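Tyrosine aminotransferase (Leishmania infantum, PDB 4IX8) probably catalyses the pyridoxal phosphate-dependent transfer of the amino group between L-tyrosine and 2-oxoglutarate. Local coordinates at residues Ala349-Tyr354 with Ala419-Ser425; Glu254-Asn258 with Ile343-Glu348; Arg356-Ile362 with Ile435-Glu440; Cys167-Phe171 with Ile217-Cys223. All coordinates share one frame; numbering follows the deposited sequence.

How the contacts relate
Contacts 1 and 2 share helix 337-355 and touch one another, Val421 of contact 1 packing on Leu347 of contact 2. Contact 1 sets that helix against the end of strand 416-420 and the turn after it; contact 3 sets the chain following the helix against helix 425-442. Contacts 1 and 4 are buried, whereas contacts 2 and 3 are partly open at their rims. Contact 4, its centre about 7 Å from the centre of the chain, is the one tied directly to the cofactor. Its chemistry mixes prolines, amide and water; contact 1 adds one tyrosine hydroxyl to apolar packing, contact 2 one carboxylate, and contact 3, the farthest out, has no hydrogen bond between its segments.

Contact 1. Residues Ala349-Tyr354 with Ala419-Ser425; sequences AGAKVY and ATVSRPS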
loop_
_atom_site.group_PDB
_atom_site.type_symbol
_atom_site.label_atom_id
_atom_site.label_comp_id
_atom_site.label_asym_id
_atom_site.label_seq_id
_atom_site.Cartn_x
_atom_site.Cartn_y
_atom_site.Cartn_z
ATOM N N ALA A 349 -32.747 -4.071 0.439
ATOM C CA ALA A 349 -33.691 -3.099 -0.125
ATOM C C ALA A 349 -33.172 -2.637 -1.469
ATOM O O ALA A 349 -33.949 -2.428 -2.381
ATOM C CB ALA A 349 -33.931 -1.903 0.812
ATOM N N GLY A 350 -31.863 -2.434 -1.592
ATOM C CA GLY A 350 -31.342 -2.015 -2.881
ATOM C C GLY A 350 -31.553 -3.096 -3.921
ATOM O O GLY A 350 -31.823 -2.820 -5.084
ATOM N N ALA A 351 -31.483 -4.340 -3.487
ATOM C CA ALA A 351 -31.644 -5.439 -4.412
ATOM C C ALA A 351 -33.069 -5.484 -4.922
ATOM O O ALA A 351 -33.282 -5.693 -6.103
ATOM C CB ALA A 351 -31.270 -6.735 -3.750
ATOM N N LYS A 352 -34.037 -5.228 -4.041
ATOM C CA LYS A 352 -35.441 -5.278 -4.429
ATOM C C LYS A 352 -35.683 -4.248 -5.517
ATOM O O LYS A 352 -36.466 -4.488 -6.415
ATOM C CB LYS A 352 -36.385 -5.040 -3.239
ATOM N N VAL A 353 -35.014 -3.102 -5.452
ATOM C CA VAL A 353 -35.218 -2.059 -6.464
ATOM C C VAL A 353 -34.729 -2.532 -7.852
ATOM O O VAL A 353 -35.400 -2.260 -8.855
ATOM C CB VAL A 353 -34.511 -0.739 -6.071
ATOM C CG1 VAL A 353 -34.672 0.328 -7.150
ATOM C CG2 VAL A 353 -35.063 -0.230 -4.724
ATOM N N TYR A 354 -33.623 -3.272 -7.923
ATOM C CA TYR A 354 -33.151 -3.743 -9.233
ATOM C C TYR A 354 -34.092 -4.804 -9.807
ATOM O O TYR A 354 -34.252 -4.916 -11.025
ATOM C CB TYR A 354 -31.740 -4.293 -9.137
ATOM C CG TYR A 354 -30.713 -3.166 -9.082
ATOM C CD1 TYR A 354 -30.497 -2.335 -10.171
ATOM C CD2 TYR A 354 -30.013 -2.901 -7.909
ATOM C CE1 TYR A 354 -29.564 -1.289 -10.101
ATOM C CE2 TYR A 354 -29.089 -1.855 -7.827
ATOM C CZ TYR A 354 -28.877 -1.052 -8.919
ATOM O OH TYR A 354 -27.948 -0.034 -8.834
ATOM N N ALA A 419 -23.891 -2.878 -11.354
ATOM C CA ALA A 419 -24.602 -1.815 -10.675
ATOM C C ALA A 419 -24.485 -2.054 -9.190
ATOM O O ALA A 419 -24.426 -3.201 -8.711
ATOM C CB ALA A 419 -26.044 -1.771 -11.096
ATOM N N THR A 420 -24.434 -0.954 -8.470
ATOM C CA THR A 420 -24.234 -0.963 -7.041
ATOM C C THR A 420 -25.547 -1.009 -6.294
ATOM O O THR A 420 -26.490 -0.321 -6.643
ATOM C CB THR A 420 -23.429 0.277 -6.644
ATOM O OG1 THR A 420 -22.042 0.031 -6.978
ATOM C CG2 THR A 420 -23.543 0.565 -5.185
ATOM N N VAL A 421 -25.580 -1.804 -5.234
ATOM C CA VAL A 421 -26.794 -2.003 -4.415
ATOM C C VAL A 421 -26.802 -1.182 -3.083
ATOM O O VAL A 421 -27.777 -1.185 -2.330
ATOM C CB VAL A 421 -26.966 -3.530 -4.178
ATOM C CG1 VAL A 421 -27.960 -3.859 -3.129
ATOM C CG2 VAL A 421 -27.381 -4.193 -5.494
ATOM N N SER A 422 -25.678 -0.546 -2.783
ATOM C CA SER A 422 -25.388 0.025 -1.476
ATOM C C SER A 422 -25.851 1.458 -1.378
ATOM O O SER A 422 -25.664 2.094 -0.350
ATOM C CB SER A 422 -23.906 -0.036 -1.190
ATOM O OG SER A 422 -23.243 0.884 -2.023
ATOM N N ARG A 423 -26.363 2.015 -2.466
ATOM C CA ARG A 423 -26.889 3.362 -2.381
ATOM C C ARG A 423 -28.318 3.425 -1.797
ATOM O O ARG A 423 -29.005 2.401 -1.672
ATOM C CB ARG A 423 -26.784 4.010 -3.758
ATOM C CG ARG A 423 -25.297 3.990 -4.235
ATOM C CD ARG A 423 -24.995 5.153 -5.148
ATOM N NE ARG A 423 -25.127 6.425 -4.436
ATOM C CZ ARG A 423 -25.092 7.620 -5.016
ATOM N NH1 ARG A 423 -25.243 8.713 -4.289
ATOM N NH2 ARG A 423 -24.938 7.729 -6.330
ATOM N N PRO A 424 -28.765 4.639 -1.419
ATOM C CA PRO A 424 -30.124 4.781 -0.872
ATOM C C PRO A 424 -31.197 4.504 -1.915
ATOM O O PRO A 424 -31.003 4.810 -3.092
ATOM C CB PRO A 424 -30.167 6.249 -0.383
ATOM C CG PRO A 424 -28.743 6.646 -0.194
ATOM C CD PRO A 424 -27.986 5.884 -1.278
ATOM N N SER A 425 -32.308 3.918 -1.474
ATOM C CA SER A 425 -33.395 3.522 -2.370
ATOM C C SER A 425 -33.871 4.624 -3.294
ATOM O O SER A 425 -34.196 4.384 -4.456
ATOM C CB SER A 425 -34.571 3.018 -1.546
ATOM O OG SER A 425 -34.190 1.806 -0.932
#
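The phenol ring of Tyr354 points its outer edge at the backbone carbonyl of Thr420, with the oxygen lying near the ring plane, while Ala419 CB and Val421 CG2 approach the ring obliquely. This is packing within the small domain of a fold type I aminotransferase: the C-terminal part of long helix 337-355 lies against the end of strand 416-420 and the turn that leads into helix 425-442. Tyr354 OH donates to Thr420 O at 2.6 Å, a short bond that arrives from above the carbonyl plane (36° out of it). The ring reaches the strand because CG lies anti to the carbonyl carbon, chi1 -78°. Ala419 CB lies beside the hydroxyl, 3.4 Å from Tyr354 OH, and Val421 CG2 packs on the ring, 3.7 Å from Tyr354 CE2. Leu72, Met366, Val375 and Leu428 also touch the tyrosine. Thr420 CB points away from the helix, and Thr420 OG1 is hydrogen-bonded to Ile74 O.

The two branches of Val421 divide their work. CG2 serves the tyrosine, whereas CG1, anti to the backbone N at chi1 167°, lies 3.6 Å from Ala351 N and so rests on the helix backbone. Next to it the two backbones are nearest at Gly350, whose bare CA is 3.7 Å from Val421 O. Farther along, after the turn has passed Pro424 at the N-cap position, the hydroxyl of Ser425 borders the helix, OG standing 4.1 Å from Ala349 CB.

Contact 2. Residues Glu254-Asn258 with Ile343-Glu348; sequences EMVLN and IVTQLE
Where a loop following strand 246-249 of the large domain meets the long helix 337-355 of this fold type I aminotransferase, Leu257 settles against Val344 and Leu347. Its CD2 methyl does most of the touching, 4.0 Å from Val344 CG1 and also 4.0 Å from Leu347 CB; the leucines meet at about a right angle, while Leu257 and Val344 lie alongside one another, running in opposite senses. Met255 extends this apolar patch: its chain bends at chi3 (89°), carrying CE to 4.2 Å from Leu347 CD1. Val344 CG2 lies 3.8 Å from Val256 O.

At the solvent-facing rim Glu348 is extended beyond CG and reaches back to the loop. Its OE2 accepts the backbone N-H of Asn258 at 2.8 Å in a nearly straight bond (166°), met on the anti side of the carboxylate and 22° out of its plane. The Asn258 amide runs alongside, its plane nearly parallel to that of the carboxylate, and its ND2 bonds to Gln370. Backbone bonds of Met255 with Ser372 and of Leu257 with Gln370 tie the loop down further. A largely buried apolar patch therefore ends in a charged oxygen that probably fixes the chain at Asn258, where the backbone turns to left-handed torsions.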
loop_
_atom_site.group_PDB
_atom_site.type_symbol
_atom_site.label_atom_id
_atom_site.label_comp_id
_atom_site.label_asym_id
_atom_site.label_seq_id
_atom_site.Cartn_x
_atom_site.Cartn_y
_atom_site.Cartn_z
ATOM N N GLU A 254 -18.962 -11.177 5.869
ATOM C CA GLU A 254 -19.982 -10.729 6.839
ATOM C C GLU A 254 -21.211 -10.168 6.149
ATOM O O GLU A 254 -22.170 -9.746 6.817
ATOM C CB GLU A 254 -19.420 -9.633 7.739
ATOM C CG GLU A 254 -18.288 -10.065 8.684
ATOM C CD GLU A 254 -18.787 -10.455 10.052
ATOM O OE1 GLU A 254 -19.982 -10.256 10.342
ATOM O OE2 GLU A 254 -17.965 -10.903 10.864
ATOM N N MET A 255 -21.145 -10.087 4.819
ATOM C CA MET A 255 -22.165 -9.386 4.037
ATOM C C MET A 255 -22.975 -10.318 3.139
ATOM O O MET A 255 -23.160 -10.045 1.951
ATOM C CB MET A 255 -21.507 -8.295 3.237
ATOM C CG MET A 255 -21.262 -7.104 4.123
ATOM S SD MET A 255 -19.897 -6.127 3.476
ATOM C CE MET A 255 -20.841 -5.051 2.392
ATOM N N VAL A 256 -23.364 -11.462 3.700
ATOM C CA VAL A 256 -24.342 -12.343 3.077
ATOM C C VAL A 256 -25.745 -11.873 3.414
ATOM O O VAL A 256 -26.018 -11.522 4.568
ATOM C CB VAL A 256 -24.173 -13.785 3.548
ATOM C CG1 VAL A 256 -25.199 -14.719 2.844
ATOM C CG2 VAL A 256 -22.758 -14.249 3.292
ATOM N N LEU A 257 -26.648 -11.953 2.437
ATOM C CA LEU A 257 -28.050 -11.500 2.575
ATOM C C LEU A 257 -29.033 -12.650 2.830
ATOM O O LEU A 257 -28.686 -13.817 2.723
ATOM C CB LEU A 257 -28.501 -10.775 1.310
ATOM C CG LEU A 257 -27.516 -9.802 0.662
ATOM C CD1 LEU A 257 -28.171 -9.092 -0.503
ATOM C CD2 LEU A 257 -27.032 -8.808 1.687
ATOM N N ASN A 258 -30.261 -12.306 3.179
ATOM C CA ASN A 258 -31.348 -13.281 3.202
ATOM C C ASN A 258 -31.072 -14.509 4.090
ATOM O O ASN A 258 -31.499 -15.603 3.756
ATOM C CB ASN A 258 -31.641 -13.741 1.753
ATOM C CG ASN A 258 -31.935 -12.570 0.805
ATOM O OD1 ASN A 258 -32.555 -11.583 1.208
ATOM N ND2 ASN A 258 -31.449 -12.661 -0.452
ATOM N N ILE A 343 -26.482 -3.026 7.779
ATOM C CA ILE A 343 -25.947 -2.844 6.448
ATOM C C ILE A 343 -26.662 -3.805 5.472
ATOM O O ILE A 343 -27.021 -3.438 4.348
ATOM C CB ILE A 343 -24.434 -3.085 6.458
ATOM C CG1 ILE A 343 -23.742 -2.014 7.328
ATOM C CG2 ILE A 343 -23.879 -3.071 5.045
ATOM C CD1 ILE A 343 -22.278 -2.368 7.700
ATOM N N VAL A 344 -26.867 -5.037 5.927
ATOM C CA VAL A 344 -27.533 -6.085 5.156
ATOM C C VAL A 344 -28.942 -5.673 4.762
ATOM O O VAL A 344 -29.369 -5.895 3.643
ATOM C CB VAL A 344 -27.597 -7.393 5.956
ATOM C CG1 VAL A 344 -28.597 -8.404 5.331
ATOM C CG2 VAL A 344 -26.211 -7.987 6.045
ATOM N N THR A 345 -29.659 -5.093 5.708
ATOM C CA THR A 345 -31.021 -4.642 5.477
ATOM C C THR A 345 -31.036 -3.619 4.346
ATOM O O THR A 345 -31.889 -3.665 3.472
ATOM C CB THR A 345 -31.603 -4.019 6.774
ATOM O OG1 THR A 345 -31.772 -5.051 7.751
ATOM C CG2 THR A 345 -32.936 -3.296 6.531
ATOM N N GLN A 346 -30.060 -2.719 4.355
ATOM C CA GLN A 346 -29.948 -1.682 3.334
ATOM C C GLN A 346 -29.682 -2.266 1.960
ATOM O O GLN A 346 -30.260 -1.817 0.959
ATOM C CB GLN A 346 -28.805 -0.739 3.674
ATOM C CG GLN A 346 -28.985 0.022 4.920
ATOM C CD GLN A 346 -29.770 1.241 4.643
ATOM O OE1 GLN A 346 -29.295 2.172 3.968
ATOM N NE2 GLN A 346 -31.002 1.245 5.119
ATOM N N LEU A 347 -28.850 -3.311 1.940
ATOM C CA LEU A 347 -28.487 -3.978 0.688
ATOM C C LEU A 347 -29.660 -4.800 0.142
ATOM O O LEU A 347 -29.864 -4.842 -1.073
ATOM C CB LEU A 347 -27.285 -4.891 0.893
ATOM C CG LEU A 347 -25.978 -4.199 1.334
ATOM C CD1 LEU A 347 -24.949 -5.245 1.757
ATOM C CD2 LEU A 347 -25.390 -3.286 0.262
ATOM N N GLU A 348 -30.426 -5.461 1.013
ATOM C CA GLU A 348 -31.582 -6.224 0.551
ATOM C C GLU A 348 -32.587 -5.264 -0.122
ATOM O O GLU A 348 -33.118 -5.546 -1.172
ATOM C CB GLU A 348 -32.223 -6.957 1.732
ATOM C CG GLU A 348 -31.431 -8.173 2.173
ATOM C CD GLU A 348 -31.816 -8.726 3.544
ATOM O OE1 GLU A 348 -32.677 -8.144 4.236
ATOM O OE2 GLU A 348 -31.235 -9.755 3.945
#

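Contact 3. Residues Arg356-Ile362 with Ile435-Glu440; sequences RLLEHDI and IIEFCE
Ile436 lays its CG2 methyl over one face of the His360 imidazole, 4.0 Å from the ring centroid and only 6° off the ring normal, a CH-pi contact. The isoleucine and histidine side chains cross at about a right angle. With CG1 anti to the carbonyl carbon (chi1 -69°), the longer branch of Ile436 is carried toward 356-362, and its CD1 comes 3.6 Å from His360 CE1 and 3.9 Å from Arg356 NH2. The guanidinium merely brushes this methyl; its charge is held by a salt bridge to Asp433. His360 ND1, buried under the isoleucine, has no polar partner in the model.

Leu357 contributes one branch, CD2, which fits between Ile435 and Ile436, 3.8 Å from Ile435 CG2. The backbone brings Ile362 CB to 3.5 Å from Cys439 CB. Its side chain adopts the less common conformation in which CG1 stands between the backbone N and the carbonyl carbon (chi1 44°), and this torsion turns CG2 to Glu440, whose bent chain puts OE2 at 3.7 Å from that methyl.

Just before Ile362 the chain reverses through an inverse gamma turn centred on Asp361, whose carboxylate bonds to Tyr383. The contact thus joins the residues that follow helix 337-355 and lead to strand 364-365 to helix 425-442, part of the helical layer on the small-domain sheet of fold type I aminotransferases.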
loop_
_atom_site.group_PDB
_atom_site.type_symbol
_atom_site.label_atom_id
_atom_site.label_comp_id
_atom_site.label_asym_id
_atom_site.label_seq_id
_atom_site.Cartn_x
_atom_site.Cartn_y
_atom_site.Cartn_z
ATOM N N ARG A 356 -37.069 -4.712 -9.946
ATOM C CA ARG A 356 -38.112 -4.060 -10.730
ATOM C C ARG A 356 -37.785 -4.078 -12.214
ATOM O O ARG A 356 -38.698 -4.094 -13.030
ATOM C CB ARG A 356 -38.344 -2.606 -10.285
ATOM C CG ARG A 356 -39.010 -2.432 -8.910
ATOM C CD ARG A 356 -39.289 -0.901 -8.576
ATOM N NE ARG A 356 -39.502 -0.153 -9.820
ATOM C CZ ARG A 356 -38.941 1.009 -10.124
ATOM N NH1 ARG A 356 -38.183 1.650 -9.252
ATOM N NH2 ARG A 356 -39.169 1.547 -11.308
ATOM N N LEU A 357 -36.506 -4.131 -12.564
ATOM C CA LEU A 357 -36.099 -4.192 -13.972
ATOM C C LEU A 357 -36.622 -5.447 -14.690
ATOM O O LEU A 357 -36.815 -5.428 -15.907
ATOM C CB LEU A 357 -34.572 -4.167 -14.101
ATOM C CG LEU A 357 -33.885 -2.826 -13.804
ATOM C CD1 LEU A 357 -32.431 -3.034 -13.676
ATOM C CD2 LEU A 357 -34.180 -1.763 -14.883
ATOM N N LEU A 358 -36.890 -6.508 -13.930
ATOM C CA LEU A 358 -37.361 -7.772 -14.492
ATOM C C LEU A 358 -38.867 -7.755 -14.806
ATOM O O LEU A 358 -39.359 -8.614 -15.544
ATOM C CB LEU A 358 -37.064 -8.901 -13.515
ATOM C CG LEU A 358 -35.590 -9.075 -13.154
ATOM C CD1 LEU A 358 -35.406 -10.123 -12.067
ATOM C CD2 LEU A 358 -34.776 -9.456 -14.377
ATOM N N GLU A 359 -39.597 -6.775 -14.268
ATOM C CA GLU A 359 -41.033 -6.720 -14.486
ATOM C C GLU A 359 -41.384 -6.165 -15.872
ATOM O O GLU A 359 -42.502 -6.315 -16.313
ATOM C CB GLU A 359 -41.713 -5.885 -13.393
ATOM C CG GLU A 359 -41.541 -6.461 -11.997
ATOM C CD GLU A 359 -41.994 -5.512 -10.881
ATOM O OE1 GLU A 359 -42.616 -4.464 -11.150
ATOM O OE2 GLU A 359 -41.707 -5.816 -9.709
ATOM N N HIS A 360 -40.425 -5.535 -16.545
ATOM C CA HIS A 360 -40.631 -4.984 -17.891
ATOM C C HIS A 360 -39.869 -5.820 -18.909
ATOM O O HIS A 360 -38.804 -6.369 -18.601
ATOM C CB HIS A 360 -40.133 -3.542 -17.986
ATOM C CG HIS A 360 -40.852 -2.581 -17.095
ATOM N ND1 HIS A 360 -40.501 -2.375 -15.771
ATOM C CD2 HIS A 360 -41.879 -1.737 -17.344
ATOM C CE1 HIS A 360 -41.304 -1.471 -15.244
ATOM N NE2 HIS A 360 -42.146 -1.066 -16.178
ATOM N N ASP A 361 -40.370 -5.866 -20.134
ATOM C CA ASP A 361 -39.721 -6.661 -21.163
ATOM C C ASP A 361 -38.661 -5.838 -21.899
ATOM O O ASP A 361 -38.853 -5.455 -23.051
ATOM C CB ASP A 361 -40.789 -7.197 -22.118
ATOM C CG ASP A 361 -40.234 -8.152 -23.131
ATOM O OD1 ASP A 361 -39.438 -9.027 -22.764
ATOM O OD2 ASP A 361 -40.606 -8.036 -24.309
ATOM N N ILE A 362 -37.545 -5.569 -21.229
ATOM C CA ILE A 362 -36.570 -4.588 -21.721
ATOM C C ILE A 362 -35.189 -5.175 -21.952
ATOM O O ILE A 362 -34.237 -4.437 -22.220
ATOM C CB ILE A 362 -36.432 -3.393 -20.743
ATOM C CG1 ILE A 362 -36.355 -3.902 -19.315
ATOM C CG2 ILE A 362 -37.632 -2.454 -20.871
ATOM C CD1 ILE A 362 -35.791 -2.925 -18.328
ATOM N N ILE A 435 -33.504 3.899 -16.566
ATOM C CA ILE A 435 -32.997 2.760 -17.280
ATOM C C ILE A 435 -34.138 2.094 -18.041
ATOM O O ILE A 435 -33.986 1.714 -19.204
ATOM C CB ILE A 435 -32.365 1.790 -16.319
ATOM C CG1 ILE A 435 -31.073 2.405 -15.786
ATOM C CG2 ILE A 435 -32.015 0.476 -17.025
ATOM C CD1 ILE A 435 -30.547 1.768 -14.571
ATOM N N ILE A 436 -35.290 1.978 -17.393
ATOM C CA ILE A 436 -36.466 1.440 -18.041
ATOM C C ILE A 436 -36.863 2.285 -19.228
ATOM O O ILE A 436 -37.050 1.796 -20.329
ATOM C CB ILE A 436 -37.611 1.370 -17.056
ATOM C CG1 ILE A 436 -37.292 0.293 -16.018
ATOM C CG2 ILE A 436 -38.945 1.097 -17.762
ATOM C CD1 ILE A 436 -38.240 0.306 -14.852
ATOM N N GLU A 437 -37.013 3.569 -18.985
ATOM C CA GLU A 437 -37.333 4.496 -20.045
ATOM C C GLU A 437 -36.283 4.398 -21.144
ATOM O O GLU A 437 -36.597 4.423 -22.322
ATOM C CB GLU A 437 -37.416 5.895 -19.465
ATOM C CG GLU A 437 -37.516 7.008 -20.451
ATOM C CD GLU A 437 -37.173 8.303 -19.773
ATOM O OE1 GLU A 437 -37.807 8.577 -18.729
ATOM O OE2 GLU A 437 -36.240 9.003 -20.238
ATOM N N PHE A 438 -35.029 4.258 -20.751
ATOM C CA PHE A 438 -33.944 4.234 -21.715
ATOM C C PHE A 438 -34.025 3.005 -22.627
ATOM O O PHE A 438 -33.830 3.090 -23.844
ATOM C CB PHE A 438 -32.620 4.248 -20.977
ATOM C CG PHE A 438 -31.441 3.975 -21.846
ATOM C CD1 PHE A 438 -30.892 4.973 -22.612
ATOM C CD2 PHE A 438 -30.877 2.742 -21.879
ATOM C CE1 PHE A 438 -29.808 4.739 -23.396
ATOM C CE2 PHE A 438 -29.780 2.505 -22.667
ATOM C CZ PHE A 438 -29.256 3.509 -23.430
ATOM N N CYS A 439 -34.338 1.864 -22.033
ATOM C CA CYS A 439 -34.439 0.631 -22.792
ATOM C C CYS A 439 -35.591 0.678 -23.815
ATOM O O CYS A 439 -35.403 0.318 -24.982
ATOM C CB CYS A 439 -34.622 -0.546 -21.841
ATOM S SG CYS A 439 -33.135 -1.014 -21.024
ATOM N N GLU A 440 -36.770 1.119 -23.375
ATOM C CA GLU A 440 -37.949 1.149 -24.251
ATOM C C GLU A 440 -37.674 1.995 -25.478
ATOM O O GLU A 440 -38.046 1.644 -26.597
ATOM C CB GLU A 440 -39.178 1.695 -23.519
ATOM C CG GLU A 440 -39.598 0.884 -22.301
ATOM C CD GLU A 440 -40.391 -0.375 -22.639
ATOM O OE1 GLU A 440 -40.466 -0.758 -23.832
ATOM O OE2 GLU A 440 -40.940 -0.979 -21.686
#

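Contact 4. Residues Cys167-Phe171 with Ile217-Cys223; sequences CAPSF and INPSNPC
Phe171 and Asn221 meet through both backbone and side chains: Phe171 N donates a weak, bent hydrogen bond to Asn221 O (3.1 Å, 129°), and Asn221 ND2 comes 3.5 Å from Phe171 CD1, with the amide and ring planes 45° apart. Beside them Ile217 CD1 packs against Phe171, 3.9 Å from Phe171 CB, and the same isoleucine's CG1 faces Cys167 SG. Two prolines form the other flank. Pro169 CB lies 3.9 Å from Pro222 CG, their rings crossing at a slant, and Pro169 CG is 3.6 Å from Cys223 SG. One water bridges the segments, donating to Pro169 O and lying 2.7 Å from Ser220 OG.

The two segments leave the C-terminal ends of neighbouring parallel strands 163-168 and 211-217 in the large domain, the strand ends where fold type I aminotransferases hold their cofactor. Cis peptide bonds before Pro169, Pro219 and Pro222 set the sharp course of both loops. Ser220 shapes its own loop through an ST motif, its OG accepting Cys223 N at 3.1 Å. Trp196 touches both Pro169 and Cys223, and Met376 of strand 374-379 backs Pro169 and Pro222. The carboxamide of Asn221, its CG anti to the backbone N (chi1 170°), is held at both ends: OD1 accepts from Arg418 NH1, and ND2 bonds to O3 of the pyridoxal phosphate-lysine at position 282.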
loop_
_atom_site.group_PDB
_atom_site.type_symbol
_atom_site.label_atom_id
_atom_site.label_comp_id
_atom_site.label_asym_id
_atom_site.label_seq_id
_atom_site.Cartn_x
_atom_site.Cartn_y
_atom_site.Cartn_z
ATOM N N CYS A 167 -11.339 -16.278 -11.787
ATOM C CA CYS A 167 -12.702 -16.183 -12.292
ATOM C C CYS A 167 -12.870 -14.934 -13.153
ATOM O O CYS A 167 -12.206 -13.928 -12.938
ATOM C CB CYS A 167 -13.705 -16.187 -11.144
ATOM S SG CYS A 167 -13.264 -14.907 -9.989
ATOM N N ALA A 168 -13.772 -15.018 -14.129
ATOM C CA ALA A 168 -14.289 -13.852 -14.873
ATOM C C ALA A 168 -15.796 -14.021 -14.891
ATOM O O ALA A 168 -16.278 -15.083 -15.233
ATOM C CB ALA A 168 -13.766 -13.779 -16.280
ATOM N N PRO A 169 -16.557 -12.980 -14.538
ATOM C CA PRO A 169 -16.089 -11.637 -14.200
ATOM C C PRO A 169 -15.538 -11.543 -12.797
ATOM O O PRO A 169 -15.895 -12.326 -11.921
ATOM C CB PRO A 169 -17.345 -10.780 -14.361
ATOM C CG PRO A 169 -18.477 -11.705 -14.063
ATOM C CD PRO A 169 -18.028 -13.071 -14.558
ATOM N N SER A 170 -14.684 -10.556 -12.582
ATOM C CA SER A 170 -13.949 -10.463 -11.353
ATOM C C SER A 170 -13.566 -9.046 -11.053
ATOM O O SER A 170 -13.287 -8.261 -11.968
ATOM C CB SER A 170 -12.673 -11.331 -11.425
ATOM O OG SER A 170 -11.953 -11.036 -12.611
ATOM N N PHE A 171 -13.464 -8.777 -9.755
ATOM C CA PHE A 171 -12.799 -7.597 -9.197
ATOM C C PHE A 171 -11.489 -7.405 -9.954
ATOM O O PHE A 171 -10.692 -8.316 -10.012
ATOM C CB PHE A 171 -12.532 -7.828 -7.703
ATOM C CG PHE A 171 -11.816 -6.697 -7.005
ATOM C CD1 PHE A 171 -12.340 -5.420 -6.978
ATOM C CD2 PHE A 171 -10.629 -6.936 -6.326
ATOM C CE1 PHE A 171 -11.663 -4.381 -6.311
ATOM C CE2 PHE A 171 -9.959 -5.916 -5.662
ATOM C CZ PHE A 171 -10.464 -4.638 -5.665
ATOM N N ILE A 217 -13.305 -15.637 -5.710
ATOM C CA ILE A 217 -13.853 -14.533 -4.962
ATOM C C ILE A 217 -15.219 -14.936 -4.433
ATOM O O ILE A 217 -16.144 -15.138 -5.193
ATOM C CB ILE A 217 -13.967 -13.250 -5.812
ATOM C CG1 ILE A 217 -12.624 -12.906 -6.492
ATOM C CG2 ILE A 217 -14.394 -12.113 -4.912
ATOM C CD1 ILE A 217 -12.674 -11.719 -7.433
ATOM N N ASN A 218 -15.341 -15.037 -3.127
ATOM C CA ASN A 218 -16.555 -15.541 -2.536
ATOM C C ASN A 218 -16.797 -14.981 -1.134
ATOM O O ASN A 218 -16.053 -15.278 -0.236
ATOM C CB ASN A 218 -16.508 -17.048 -2.455
ATOM C CG ASN A 218 -17.779 -17.607 -1.839
ATOM O OD1 ASN A 218 -18.864 -17.405 -2.364
ATOM N ND2 ASN A 218 -17.651 -18.266 -0.710
ATOM N N PRO A 219 -17.849 -14.189 -0.934
ATOM C CA PRO A 219 -18.845 -13.781 -1.916
ATOM C C PRO A 219 -18.248 -12.911 -2.988
ATOM O O PRO A 219 -17.212 -12.288 -2.735
ATOM C CB PRO A 219 -19.873 -13.011 -1.075
ATOM C CG PRO A 219 -19.719 -13.540 0.320
ATOM C CD PRO A 219 -18.228 -13.814 0.436
ATOM N N SER A 220 -18.944 -12.773 -4.118
ATOM C CA SER A 220 -18.343 -12.163 -5.308
ATOM C C SER A 220 -18.677 -10.685 -5.575
ATOM O O SER A 220 -19.814 -10.272 -5.494
ATOM C CB SER A 220 -18.748 -12.956 -6.538
ATOM O OG SER A 220 -18.517 -12.161 -7.683
ATOM N N ASN A 221 -17.630 -9.901 -5.832
ATOM C CA ASN A 221 -17.688 -8.655 -6.581
ATOM C C ASN A 221 -17.168 -8.986 -7.982
ATOM O O ASN A 221 -16.020 -9.364 -8.089
ATOM C CB ASN A 221 -16.811 -7.578 -5.897
ATOM C CG ASN A 221 -16.643 -6.333 -6.743
ATOM O OD1 ASN A 221 -17.288 -6.191 -7.796
ATOM N ND2 ASN A 221 -15.791 -5.408 -6.287
ATOM N N PRO A 222 -17.956 -8.784 -9.064
ATOM C CA PRO A 222 -19.199 -8.021 -9.194
ATOM C C PRO A 222 -20.519 -8.793 -9.140
ATOM O O PRO A 222 -21.517 -8.093 -9.264
ATOM C CB PRO A 222 -19.056 -7.413 -10.593
ATOM C CG PRO A 222 -18.391 -8.511 -11.366
ATOM C CD PRO A 222 -17.500 -9.242 -10.394
ATOM N N CYS A 223 -20.558 -10.117 -8.936
ATOM C CA CYS A 223 -21.786 -10.907 -9.262
ATOM C C CYS A 223 -22.830 -10.990 -8.125
ATOM O O CYS A 223 -23.995 -11.305 -8.363
ATOM C CB CYS A 223 -21.390 -12.343 -9.645
ATOM S SG CYS A 223 -20.236 -12.420 -11.016
HETATM O O HOH W 1 -16.271 -13.162 -8.886
#